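Local coordinates for aminoglycoside N(3)-acetyltransferase, AAC(3)-IVa (Escherichia coli, PDB 6MN3), which transfers an acetyl group from acetyl-CoA to the N3 amine of 2-deoxystreptamine aminoglycosides, probably including gentamicin and apramycin, and so gives antibiotic resistance, at residues A[150-155]-A[224-229]; A[192-197]-A[238-243]. All blocks are in the same frame, centred on the assembly; numbering follows the deposited sequence.

Interaction 1. Residues A[150-155]-A[224-229]; sequences DANTTL and RDIVAT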
# COMPACT_ATOMS: atom_id res chain seq x y z
N ASP A 150 4.80 -8.30 0.79
CA ASP A 150 4.07 -8.41 2.05
C ASP A 150 3.43 -7.08 2.45
O ASP A 150 2.51 -7.07 3.27
CB ASP A 150 5.00 -8.90 3.16
CG ASP A 150 6.18 -7.97 3.39
OD1 ASP A 150 6.56 -7.24 2.46
OD2 ASP A 150 6.73 -7.98 4.52
N ALA A 151 3.90 -5.97 1.88
CA ALA A 151 3.29 -4.66 2.09
C ALA A 151 2.38 -4.25 0.94
O ALA A 151 1.79 -3.17 0.99
CB ALA A 151 4.37 -3.60 2.29
N ASN A 152 2.25 -5.08 -0.10
CA ASN A 152 1.38 -4.79 -1.23
C ASN A 152 -0.08 -4.89 -0.81
O ASN A 152 -0.71 -5.94 -0.97
CB ASN A 152 1.68 -5.73 -2.40
CG ASN A 152 1.03 -5.29 -3.69
OD1 ASN A 152 0.20 -4.38 -3.71
ND2 ASN A 152 1.40 -5.93 -4.79
N THR A 153 -0.63 -3.78 -0.30
CA THR A 153 -1.99 -3.79 0.24
C THR A 153 -3.01 -4.22 -0.81
O THR A 153 -4.03 -4.82 -0.46
CB THR A 153 -2.32 -2.40 0.79
OG1 THR A 153 -1.47 -2.12 1.91
CG2 THR A 153 -3.77 -2.31 1.24
N THR A 154 -2.74 -3.94 -2.09
CA THR A 154 -3.68 -4.31 -3.15
C THR A 154 -3.94 -5.81 -3.15
O THR A 154 -5.03 -6.25 -3.56
CB THR A 154 -3.14 -3.84 -4.50
OG1 THR A 154 -3.00 -2.42 -4.49
CG2 THR A 154 -4.08 -4.23 -5.64
N LEU A 155 -2.99 -6.62 -2.68
CA LEU A 155 -3.22 -8.06 -2.59
C LEU A 155 -4.34 -8.38 -1.61
O LEU A 155 -5.09 -9.34 -1.82
CB LEU A 155 -1.93 -8.77 -2.19
CG LEU A 155 -0.90 -8.91 -3.32
CD1 LEU A 155 0.37 -9.57 -2.82
CD2 LEU A 155 -1.50 -9.69 -4.48
N ARG A 224 -4.16 -3.18 -11.73
CA ARG A 224 -5.02 -4.18 -12.37
C ARG A 224 -4.29 -5.50 -12.58
O ARG A 224 -4.91 -6.57 -12.48
CB ARG A 224 -5.55 -3.64 -13.70
CG ARG A 224 -6.37 -2.37 -13.58
CD ARG A 224 -7.85 -2.64 -13.73
NE ARG A 224 -8.64 -1.41 -13.77
CZ ARG A 224 -8.85 -0.70 -14.87
NH1 ARG A 224 -8.34 -1.09 -16.03
NH2 ARG A 224 -9.58 0.41 -14.81
N ASP A 225 -2.99 -5.45 -12.85
CA ASP A 225 -2.23 -6.69 -13.00
C ASP A 225 -2.07 -7.41 -11.66
O ASP A 225 -2.08 -8.65 -11.62
CB ASP A 225 -0.87 -6.40 -13.62
CG ASP A 225 -0.95 -6.07 -15.09
OD1 ASP A 225 -1.92 -6.52 -15.75
OD2 ASP A 225 -0.05 -5.37 -15.60
N ILE A 226 -1.93 -6.66 -10.57
CA ILE A 226 -1.83 -7.27 -9.25
C ILE A 226 -3.11 -8.03 -8.92
O ILE A 226 -3.07 -9.17 -8.44
CB ILE A 226 -1.52 -6.20 -8.18
CG1 ILE A 226 -0.16 -5.57 -8.43
CG2 ILE A 226 -1.59 -6.80 -6.79
CD1 ILE A 226 0.11 -4.37 -7.56
N VAL A 227 -4.26 -7.41 -9.17
CA VAL A 227 -5.53 -8.02 -8.82
C VAL A 227 -5.82 -9.21 -9.74
O VAL A 227 -6.20 -10.29 -9.28
CB VAL A 227 -6.66 -6.98 -8.87
CG1 VAL A 227 -8.02 -7.65 -8.87
CG2 VAL A 227 -6.53 -6.02 -7.69
N ALA A 228 -5.65 -9.02 -11.05
CA ALA A 228 -5.96 -10.08 -12.00
C ALA A 228 -5.09 -11.31 -11.78
O ALA A 228 -5.58 -12.44 -11.81
CB ALA A 228 -5.81 -9.57 -13.43
N THR A 229 -3.79 -11.10 -11.55
CA THR A 229 -2.89 -12.22 -11.31
C THR A 229 -3.27 -12.96 -10.04
O THR A 229 -3.33 -14.19 -10.01
CB THR A 229 -1.45 -11.72 -11.24
OG1 THR A 229 -1.12 -11.04 -12.46
CG2 THR A 229 -0.48 -12.89 -11.04
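Ile226 points from helix 223-236 at the start of helix 154-161 and meets three side chains there. Asn152 comes at it from the opposite direction. The amide nitrogen Asn152 ND2 lies 3.4 Å from Ile226 CD1 and also reaches Ile226 CG2, while OD1 stands a little farther off. CG of Asn152 is anti to the backbone N (chi1 -167°), which sends the amide out toward the helix. The other two side chains cross Ile226 at about a right angle and use methyl groups. Leu155 starts off to one side, but its end turns in, and CD2 sits 3.7 Å from Ile226 CG2. Thr154 brings CG2 between two residues of the helix. Thr154 CG2 lies 3.8 Å from Ile226 CG2 and 3.7 Å from Val227 CG2. It can do so because CG2, not OG1, is anti to the Thr154 backbone N. Ile226 CG2 is thus shared by Asn152, Thr154 and Leu155. All five residues are buried, and Val142 of strand 141-145 also packs on Asn152, Thr154 and Ile226.

The Asn152 amide is occupied on its own side of the contact. Asn152 OD1 accepts a weak capping bond from Thr154 N at 3.4 Å, and ND2 is hydrogen-bonded to ND1 of His149. The bond to His149, with some help from the weak one to Thr154 N, would set the rotation of the amide, with ND2 against Ile226. No hydrogen bond crosses between 150-155 and 224-229. The contact therefore rests on van der Waals packing of methyl groups, with one polar amide whose bonds are made locally.

Interaction 2. Residues A[192-197]-A[238-243]; sequences CERFAL and PLIFLH. With ZN (zinc ion), chain D.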
# COMPACT_ATOMS: atom_id res chain seq x y z
N CYS A 192 1.19 -12.28 6.14
CA CYS A 192 1.42 -11.65 4.85
C CYS A 192 2.75 -12.04 4.22
O CYS A 192 3.11 -11.49 3.17
CB CYS A 192 1.32 -10.12 4.94
SG CYS A 192 -0.28 -9.50 5.52
N GLU A 193 3.49 -12.97 4.82
CA GLU A 193 4.77 -13.37 4.26
C GLU A 193 4.59 -14.06 2.91
O GLU A 193 5.41 -13.86 2.00
CB GLU A 193 5.50 -14.30 5.24
CG GLU A 193 6.19 -13.58 6.38
CD GLU A 193 6.60 -14.52 7.49
OE1 GLU A 193 5.74 -14.88 8.32
OE2 GLU A 193 7.79 -14.90 7.54
N ARG A 194 3.53 -14.85 2.76
CA ARG A 194 3.28 -15.56 1.51
C ARG A 194 2.86 -14.64 0.38
O ARG A 194 2.67 -15.12 -0.75
CB ARG A 194 2.22 -16.64 1.73
CG ARG A 194 2.60 -17.68 2.77
CD ARG A 194 3.07 -18.97 2.11
NE ARG A 194 1.99 -19.65 1.41
CZ ARG A 194 2.11 -20.83 0.81
NH1 ARG A 194 3.28 -21.45 0.81
NH2 ARG A 194 1.07 -21.38 0.20
N PHE A 195 2.69 -13.34 0.64
CA PHE A 195 2.48 -12.39 -0.44
C PHE A 195 3.66 -12.34 -1.40
O PHE A 195 3.50 -11.92 -2.55
CB PHE A 195 2.22 -10.99 0.12
CG PHE A 195 0.80 -10.77 0.58
CD1 PHE A 195 -0.12 -11.80 0.58
CD2 PHE A 195 0.39 -9.52 1.01
CE1 PHE A 195 -1.42 -11.60 1.01
CE2 PHE A 195 -0.90 -9.30 1.44
CZ PHE A 195 -1.81 -10.34 1.44
N ALA A 196 4.85 -12.76 -0.94
CA ALA A 196 6.03 -12.76 -1.79
C ALA A 196 5.90 -13.71 -2.98
O ALA A 196 6.69 -13.61 -3.92
CB ALA A 196 7.27 -13.11 -0.97
N LEU A 197 4.93 -14.63 -2.94
CA LEU A 197 4.68 -15.48 -4.11
C LEU A 197 4.30 -14.65 -5.33
O LEU A 197 4.65 -15.01 -6.46
CB LEU A 197 3.57 -16.48 -3.79
CG LEU A 197 3.84 -17.52 -2.71
CD1 LEU A 197 2.58 -18.34 -2.44
CD2 LEU A 197 5.00 -18.43 -3.10
N PRO A 238 -7.87 -20.99 -2.77
CA PRO A 238 -8.30 -19.88 -1.90
C PRO A 238 -7.38 -19.65 -0.71
O PRO A 238 -7.38 -18.55 -0.15
CB PRO A 238 -9.71 -20.30 -1.46
CG PRO A 238 -10.15 -21.30 -2.48
CD PRO A 238 -8.91 -22.03 -2.90
N LEU A 239 -6.60 -20.66 -0.31
CA LEU A 239 -5.66 -20.54 0.79
C LEU A 239 -4.21 -20.50 0.31
O LEU A 239 -3.32 -21.02 0.98
CB LEU A 239 -5.87 -21.68 1.79
CG LEU A 239 -7.32 -22.02 2.12
CD1 LEU A 239 -7.40 -23.19 3.08
CD2 LEU A 239 -8.04 -20.80 2.69
N ILE A 240 -3.98 -19.90 -0.86
CA ILE A 240 -2.63 -19.85 -1.41
C ILE A 240 -1.72 -18.97 -0.56
O ILE A 240 -0.52 -19.24 -0.44
CB ILE A 240 -2.67 -19.38 -2.88
CG1 ILE A 240 -1.27 -19.30 -3.48
CG2 ILE A 240 -3.37 -18.03 -2.99
CD1 ILE A 240 -0.69 -20.65 -3.85
N PHE A 241 -2.27 -17.92 0.04
CA PHE A 241 -1.51 -16.99 0.85
C PHE A 241 -1.34 -17.44 2.30
O PHE A 241 -0.73 -16.72 3.09
CB PHE A 241 -2.17 -15.61 0.83
CG PHE A 241 -2.12 -14.92 -0.51
CD1 PHE A 241 -0.99 -15.03 -1.31
CD2 PHE A 241 -3.19 -14.17 -0.96
CE1 PHE A 241 -0.93 -14.39 -2.54
CE2 PHE A 241 -3.14 -13.54 -2.19
CZ PHE A 241 -2.01 -13.65 -2.98
N LEU A 242 -1.86 -18.61 2.66
CA LEU A 242 -1.80 -19.11 4.03
C LEU A 242 -0.62 -20.06 4.19
O LEU A 242 -0.45 -20.99 3.39
CB LEU A 242 -3.09 -19.82 4.41
CG LEU A 242 -4.35 -18.97 4.58
CD1 LEU A 242 -5.40 -19.76 5.36
CD2 LEU A 242 -4.03 -17.66 5.28
N HIS A 243 0.19 -19.82 5.21
CA HIS A 243 1.25 -20.76 5.54
C HIS A 243 0.64 -22.12 5.87
O HIS A 243 -0.39 -22.19 6.54
CB HIS A 243 2.07 -20.25 6.74
CG HIS A 243 3.29 -19.49 6.35
ND1 HIS A 243 3.37 -18.11 6.45
CD2 HIS A 243 4.49 -19.90 5.89
CE1 HIS A 243 4.56 -17.71 6.05
NE2 HIS A 243 5.26 -18.78 5.70
ZN ZN D . 1.99 -17.32 7.94
O HOH W 1 1.18 -15.04 4.35
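The 3-10 segment 193-195 lies against a type I beta turn from Leu239 to Leu242; the nearest CA atoms, those of Arg194 and Phe241, are 5.0 Å apart. Water 1 bridges the two backbones: it accepts from Arg194 N and donates to Phe241 O.

Arg194 carries much of the contact. Its chain bends at chi2 (-102°) and chi3 (-68°), which brings the guanidinium round to the turn. Arg194 NH2 donates to Ile240 O at 2.7 Å, with the oxygen tilted out of the guanidinium plane. Arg194 NE adds a weak bond to Ile240 O at 3.1 Å. Leu242 O lies over one face of the guanidinium, and Leu197 CD1 over the opposite one. Nearer the backbone, Arg194 CG sits over the face of the His243 ring, 3.9 Å from its centroid, in a CH-pi contact. Glu193 CB meets the edge of that ring at His243 CE1, 3.6 Å away.

Phe195 and Phe241 form a T-shaped pair. The edge of Phe195 points at the face of Phe241, with Phe195 CE1 3.7 Å from Phe241 CD2 and the planes at 72°. Ile240 CG2 covers the opposite face of Phe241. Phe195 also meets the ring of His156 edge-to-face, on helix 154-161.

His243 binds the zinc ion through ND1 at 2.2 Å. Cys191, Cys249 and Cys252 complete the site. Arg194 and Glu193, which follow Cys191 closely in the chain, thus pack on the face and the edge of a zinc ligand. The arrangement is that of a zinc site of three cysteines and one histidine with a CxxC pair, which here joins the loop before helix 197-204 to the C-terminal part of the chain.

From the N terminus, the chain passes through 150-155 into helix 154-161, then the hairpin of strands 168-174 and 181-187, and reaches 192-197. It continues through helix 197-204 and strands 208-213 and 216-222 to 224-229, where interaction 1 closes a loop of 68 residues. Interaction 2 closes a loop of 40 residues when 238-243 returns to 192-197. The segments alternate, so the two loops cross. The contacts also touch: Leu155 CD1 packs on Phe195 CG at 3.6 Å. Interaction 1 joins helices 154-161 and 223-236 beside the main sheet. Interaction 2 ties the two loops that lead to the zinc site, the one after helix 223-236 and the one before helix 197-204.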